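Local coordinates for Lmo2470 protein (PDB 5HL3) that interacts with afadin and helps Listeria monocytogenes cross basement membranes, as a calcium-binding internalin with leucine-rich repeats, at residues Ile169-Thr183 with Asn190-Leu204. Numbering follows the deposited sequence.
Sequences IPLLITLDLSSNQLT and NIPNLTFLDLNANLL. With CA (calcium ion), chain F.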
loop_
_atom_site.group_PDB
_atom_site.type_symbol
_atom_site.label_atom_id
_atom_site.label_comp_id
_atom_site.label_asym_id
_atom_site.label_seq_id
_atom_site.Cartn_x
_atom_site.Cartn_y
_atom_site.Cartn_z
ATOM N N ILE A 169 0.371 -16.318 11.063
ATOM C CA ILE A 169 0.053 -16.483 9.632
ATOM C C ILE A 169 1.346 -16.763 8.850
ATOM O O ILE A 169 1.775 -15.980 7.988
ATOM C CB ILE A 169 -0.765 -15.307 9.056
ATOM C CG1 ILE A 169 -0.106 -13.950 9.325
ATOM C CG2 ILE A 169 -2.195 -15.335 9.632
ATOM C CD1 ILE A 169 -0.739 -12.796 8.590
ATOM N N PRO A 170 1.979 -17.926 9.132
ATOM C CA PRO A 170 3.294 -18.219 8.573
ATOM C C PRO A 170 3.370 -18.369 7.079
ATOM O O PRO A 170 4.471 -18.276 6.518
ATOM C CB PRO A 170 3.647 -19.557 9.210
ATOM C CG PRO A 170 2.341 -20.195 9.546
ATOM C CD PRO A 170 1.481 -19.034 9.979
ATOM N N LEU A 171 2.230 -18.564 6.422
ATOM C CA LEU A 171 2.228 -18.750 4.978
ATOM C C LEU A 171 2.012 -17.480 4.182
ATOM O O LEU A 171 1.988 -17.530 2.953
ATOM C CB LEU A 171 1.176 -19.793 4.587
ATOM C CG LEU A 171 1.340 -21.156 5.242
ATOM C CD1 LEU A 171 0.338 -22.138 4.687
ATOM C CD2 LEU A 171 2.728 -21.678 5.052
ATOM N N LEU A 172 1.946 -16.327 4.845
ATOM C CA LEU A 172 1.634 -15.101 4.099
ATOM C C LEU A 172 2.657 -14.806 2.993
ATOM O O LEU A 172 3.873 -14.797 3.241
ATOM C CB LEU A 172 1.537 -13.917 5.070
ATOM C CG LEU A 172 0.906 -12.654 4.496
ATOM C CD1 LEU A 172 -0.593 -12.849 4.362
ATOM C CD2 LEU A 172 1.214 -11.438 5.373
ATOM N N ILE A 173 2.160 -14.547 1.786
ATOM C CA ILE A 173 3.007 -14.267 0.609
ATOM C C ILE A 173 2.863 -12.802 0.143
ATOM O O ILE A 173 3.847 -12.223 -0.338
ATOM C CB ILE A 173 2.628 -15.224 -0.556
ATOM C CG1 ILE A 173 2.940 -16.668 -0.186
ATOM C CG2 ILE A 173 3.340 -14.841 -1.855
ATOM C CD1 ILE A 173 2.284 -17.643 -1.123
ATOM N N THR A 174 1.651 -12.234 0.236
ATOM C CA THR A 174 1.358 -10.901 -0.281
ATOM C C THR A 174 0.706 -10.057 0.773
ATOM O O THR A 174 -0.292 -10.476 1.366
ATOM C CB THR A 174 0.439 -10.952 -1.539
ATOM O OG1 THR A 174 1.137 -11.641 -2.585
ATOM C CG2 THR A 174 0.057 -9.550 -2.016
ATOM N N LEU A 175 1.238 -8.861 0.993
ATOM C CA LEU A 175 0.663 -7.908 1.938
ATOM C C LEU A 175 0.633 -6.552 1.242
ATOM O O LEU A 175 1.693 -5.963 0.955
ATOM C CB LEU A 175 1.505 -7.851 3.215
ATOM C CG LEU A 175 1.076 -6.919 4.322
ATOM C CD1 LEU A 175 -0.367 -7.175 4.729
ATOM C CD2 LEU A 175 2.009 -7.053 5.529
ATOM N N ASP A 176 -0.565 -6.055 0.946
ATOM C CA ASP A 176 -0.768 -4.749 0.313
ATOM C C ASP A 176 -1.346 -3.800 1.344
ATOM O O ASP A 176 -2.509 -3.929 1.724
ATOM C CB ASP A 176 -1.674 -4.849 -0.916
ATOM C CG ASP A 176 -1.937 -3.506 -1.594
ATOM O OD1 ASP A 176 -1.361 -2.469 -1.195
ATOM O OD2 ASP A 176 -2.762 -3.501 -2.550
ATOM N N LEU A 177 -0.524 -2.854 1.804
ATOM C CA LEU A 177 -0.899 -1.826 2.787
ATOM C C LEU A 177 -0.713 -0.431 2.159
ATOM O O LEU A 177 -0.499 0.565 2.896
ATOM C CB LEU A 177 -0.078 -1.973 4.064
ATOM C CG LEU A 177 -0.479 -3.168 4.931
ATOM C CD1 LEU A 177 0.641 -3.521 5.895
ATOM C CD2 LEU A 177 -1.794 -2.889 5.636
ATOM N N SER A 178 -0.811 -0.359 0.828
ATOM C CA SER A 178 -0.602 0.916 0.150
ATOM C C SER A 178 -1.705 1.906 0.522
ATOM O O SER A 178 -2.784 1.526 0.913
ATOM C CB SER A 178 -0.537 0.733 -1.354
ATOM O OG SER A 178 -1.727 0.129 -1.848
ATOM N N SER A 179 -1.435 3.187 0.307
ATOM C CA SER A 179 -2.409 4.252 0.521
ATOM C C SER A 179 -3.003 4.257 1.905
ATOM O O SER A 179 -4.208 4.457 2.065
ATOM C CB SER A 179 -3.530 4.207 -0.555
ATOM O OG SER A 179 -2.983 4.591 -1.810
ATOM N N ASN A 180 -2.155 4.144 2.915
ATOM C CA ASN A 180 -2.565 4.236 4.327
ATOM C C ASN A 180 -1.789 5.360 4.986
ATOM O O ASN A 180 -1.277 6.232 4.294
ATOM C CB ASN A 180 -2.448 2.858 5.007
ATOM C CG ASN A 180 -3.584 1.935 4.636
ATOM O OD1 ASN A 180 -4.752 2.258 4.894
ATOM N ND2 ASN A 180 -3.263 0.811 4.024
ATOM N N GLN A 181 -1.760 5.372 6.318
ATOM C CA GLN A 181 -1.093 6.441 7.081
ATOM C C GLN A 181 -0.018 5.837 7.986
ATOM O O GLN A 181 0.200 6.301 9.103
ATOM C CB GLN A 181 -2.136 7.242 7.888
ATOM C CG GLN A 181 -3.114 7.955 6.960
ATOM C CD GLN A 181 -4.008 9.051 7.573
ATOM O OE1 GLN A 181 -4.807 9.669 6.843
ATOM N NE2 GLN A 181 -3.872 9.314 8.847
ATOM N N LEU A 182 0.681 4.828 7.499
ATOM C CA LEU A 182 1.731 4.192 8.304
ATOM C C LEU A 182 2.933 5.113 8.408
ATOM O O LEU A 182 3.448 5.602 7.402
ATOM C CB LEU A 182 2.158 2.879 7.661
ATOM C CG LEU A 182 1.080 1.795 7.578
ATOM C CD1 LEU A 182 1.567 0.669 6.693
ATOM C CD2 LEU A 182 0.719 1.279 8.971
ATOM N N THR A 183 3.386 5.315 9.631
ATOM C CA THR A 183 4.598 6.096 9.922
ATOM C C THR A 183 5.788 5.179 10.190
ATOM O O THR A 183 6.941 5.572 9.956
ATOM C CB THR A 183 4.398 7.050 11.116
ATOM O OG1 THR A 183 3.819 6.323 12.207
ATOM C CG2 THR A 183 3.482 8.193 10.727
ATOM N N ASN A 190 7.593 -13.137 11.792
ATOM C CA ASN A 190 7.055 -14.483 11.569
ATOM C C ASN A 190 6.325 -14.652 10.264
ATOM O O ASN A 190 5.452 -15.525 10.156
ATOM C CB ASN A 190 6.113 -14.856 12.752
ATOM C CG ASN A 190 6.772 -14.665 14.118
ATOM O OD1 ASN A 190 6.318 -13.857 14.915
ATOM N ND2 ASN A 190 7.844 -15.380 14.366
ATOM N N ILE A 191 6.682 -13.853 9.265
ATOM C CA ILE A 191 6.128 -14.051 7.906
ATOM C C ILE A 191 7.268 -14.232 6.892
ATOM O O ILE A 191 7.392 -13.500 5.897
ATOM C CB ILE A 191 5.119 -12.959 7.504
ATOM C CG1 ILE A 191 5.700 -11.539 7.661
ATOM C CG2 ILE A 191 3.823 -13.119 8.299
ATOM C CD1 ILE A 191 4.773 -10.464 7.152
ATOM N N PRO A 192 8.103 -15.260 7.105
ATOM C CA PRO A 192 9.296 -15.424 6.245
ATOM C C PRO A 192 9.037 -15.836 4.814
ATOM O O PRO A 192 9.983 -15.831 4.015
ATOM C CB PRO A 192 10.110 -16.474 6.985
ATOM C CG PRO A 192 9.092 -17.297 7.632
ATOM C CD PRO A 192 8.032 -16.336 8.108
ATOM N N ASN A 193 7.797 -16.184 4.473
ATOM C CA ASN A 193 7.468 -16.476 3.074
ATOM C C ASN A 193 6.999 -15.245 2.320
ATOM O O ASN A 193 6.698 -15.328 1.128
ATOM C CB ASN A 193 6.416 -17.581 2.978
ATOM C CG ASN A 193 6.961 -18.930 3.380
ATOM O OD1 ASN A 193 8.163 -19.079 3.679
ATOM N ND2 ASN A 193 6.094 -19.924 3.378
ATOM N N LEU A 194 6.960 -14.090 2.976
ATOM C CA LEU A 194 6.463 -12.887 2.323
ATOM C C LEU A 194 7.308 -12.566 1.090
ATOM O O LEU A 194 8.528 -12.463 1.189
ATOM C CB LEU A 194 6.479 -11.707 3.306
ATOM C CG LEU A 194 5.740 -10.476 2.778
ATOM C CD1 LEU A 194 4.245 -10.682 2.797
ATOM C CD2 LEU A 194 6.132 -9.244 3.584
ATOM N N THR A 195 6.655 -12.429 -0.073
ATOM C CA THR A 195 7.359 -12.106 -1.331
ATOM C C THR A 195 7.040 -10.719 -1.861
ATOM O O THR A 195 7.888 -10.126 -2.519
ATOM C CB THR A 195 7.105 -13.143 -2.455
ATOM O OG1 THR A 195 5.818 -12.952 -3.041
ATOM C CG2 THR A 195 7.250 -14.527 -1.916
ATOM N N PHE A 196 5.848 -10.193 -1.562
ATOM C CA PHE A 196 5.398 -8.884 -2.087
ATOM C C PHE A 196 4.896 -8.025 -0.941
ATOM O O PHE A 196 3.976 -8.420 -0.225
ATOM C CB PHE A 196 4.261 -9.136 -3.106
ATOM C CG PHE A 196 4.647 -10.104 -4.218
ATOM C CD1 PHE A 196 5.444 -9.710 -5.294
ATOM C CD2 PHE A 196 4.211 -11.410 -4.182
ATOM C CE1 PHE A 196 5.774 -10.606 -6.281
ATOM C CE2 PHE A 196 4.526 -12.307 -5.179
ATOM C CZ PHE A 196 5.328 -11.906 -6.221
ATOM N N LEU A 197 5.520 -6.872 -0.742
ATOM C CA LEU A 197 5.145 -5.930 0.315
ATOM C C LEU A 197 4.951 -4.560 -0.323
ATOM O O LEU A 197 5.929 -3.918 -0.760
ATOM C CB LEU A 197 6.201 -5.894 1.403
ATOM C CG LEU A 197 5.970 -4.980 2.616
ATOM C CD1 LEU A 197 4.598 -5.234 3.223
ATOM C CD2 LEU A 197 7.062 -5.156 3.638
ATOM N N ASP A 198 3.692 -4.142 -0.444
ATOM C CA ASP A 198 3.351 -2.842 -1.075
ATOM C C ASP A 198 3.022 -1.829 0.003
ATOM O O ASP A 198 2.011 -1.945 0.691
ATOM C CB ASP A 198 2.193 -2.992 -2.073
ATOM C CG ASP A 198 2.065 -1.796 -3.003
ATOM O OD1 ASP A 198 2.675 -0.746 -2.707
ATOM O OD2 ASP A 198 1.340 -1.884 -4.034
ATOM N N LEU A 199 3.876 -0.826 0.122
ATOM C CA LEU A 199 3.740 0.258 1.135
ATOM C C LEU A 199 3.701 1.619 0.464
ATOM O O LEU A 199 3.921 2.630 1.125
ATOM C CB LEU A 199 4.868 0.161 2.131
ATOM C CG LEU A 199 4.924 -1.132 2.936
ATOM C CD1 LEU A 199 6.179 -1.221 3.759
ATOM C CD2 LEU A 199 3.713 -1.245 3.819
ATOM N N ASN A 200 3.401 1.667 -0.829
ATOM C CA ASN A 200 3.383 2.954 -1.514
ATOM C C ASN A 200 2.343 3.888 -0.920
ATOM O O ASN A 200 1.313 3.442 -0.434
ATOM C CB ASN A 200 3.264 2.791 -3.028
ATOM C CG ASN A 200 1.841 2.660 -3.543
ATOM O OD1 ASN A 200 1.142 3.673 -3.737
ATOM N ND2 ASN A 200 1.473 1.458 -3.908
ATOM N N ALA A 201 2.608 5.186 -0.955
ATOM C CA ALA A 201 1.633 6.205 -0.471
ATOM C C ALA A 201 1.292 6.038 1.011
ATOM O O ALA A 201 0.138 6.033 1.428
ATOM C CB ALA A 201 0.387 6.271 -1.357
ATOM N N ASN A 202 2.324 5.891 1.821
ATOM C CA ASN A 202 2.216 5.952 3.281
ATOM C C ASN A 202 3.023 7.156 3.772
ATOM O O ASN A 202 3.272 8.083 2.996
ATOM C CB ASN A 202 2.607 4.611 3.921
ATOM C CG ASN A 202 1.461 3.624 3.905
ATOM O OD1 ASN A 202 0.549 3.698 4.722
ATOM N ND2 ASN A 202 1.479 2.711 2.956
ATOM N N LEU A 203 3.329 7.177 5.060
ATOM C CA LEU A 203 4.048 8.296 5.717
ATOM C C LEU A 203 5.332 7.811 6.340
ATOM O O LEU A 203 5.799 8.346 7.342
ATOM C CB LEU A 203 3.131 8.897 6.784
ATOM C CG LEU A 203 1.739 9.398 6.296
ATOM C CD1 LEU A 203 0.860 9.872 7.450
ATOM C CD2 LEU A 203 1.877 10.491 5.244
ATOM N N LEU A 204 5.941 6.802 5.724
ATOM C CA LEU A 204 7.131 6.209 6.313
ATOM C C LEU A 204 8.350 7.114 6.221
ATOM O O LEU A 204 8.600 7.706 5.173
ATOM C CB LEU A 204 7.463 4.856 5.641
ATOM C CG LEU A 204 6.392 3.761 5.756
ATOM C CD1 LEU A 204 6.719 2.633 4.809
ATOM C CD2 LEU A 204 6.324 3.256 7.179
HETATM CA CA CA F . 6.642 -13.045 17.053
HETATM O O HOH W 1 2.901 -15.012 11.261
HETATM O O HOH W 2 3.453 -19.635 1.744
HETATM O O HOH W 3 -1.598 0.879 -4.510
HETATM O O HOH W 4 -1.561 3.559 -3.763
HETATM O O HOH W 5 5.862 -10.877 16.234
HETATM O O HOH W 6 6.578 -12.409 19.406
HETATM O O HOH W 7 6.133 -15.272 18.023
#
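Successive turns of the leucine-rich repeat solenoid stack here, strand 174-176 running parallel to strand 196-198 with axes 5.0 Å apart, and the asparagine ladder of the repeat follows. Leu175 N donates to Phe196 O and Asp198 N to Leu175 O; where the strands begin, Ile173 O takes both Thr195 N (2.8 Å) and Phe196 N. Into the core, Leu175 CD2 lies alongside Leu197 CD1 at 3.9 Å, and Leu177 CB meets Leu199 CD2. Past the strands, Asn202 ND2 reaches Leu177 O at 2.9 Å in a nearly straight bond (170°) and also donates to Leu199 O, both acceptors lying in its amide plane. Asn180 ND2 comes from above the other face of the Leu177 carbonyl, while its OD1 accepts from Met156 N. On the concave face, Asp198 CG, anti to the backbone N (chi1 -164°), sets its carboxylate beside that of Asp176, with Asp176 OD1 and Asp198 OD2 4.0 Å apart; Asx-turn donors from Ser178 and Asn200 probably offset the repulsion. At the other end Asn190 OD1 binds calcium at 2.3 Å, with Asn167 and Gln189 completing the protein ligands. Strands 150-152 and 218-220 flank the pair, and Asn224 carries the ladder onward by donating to Leu199 O.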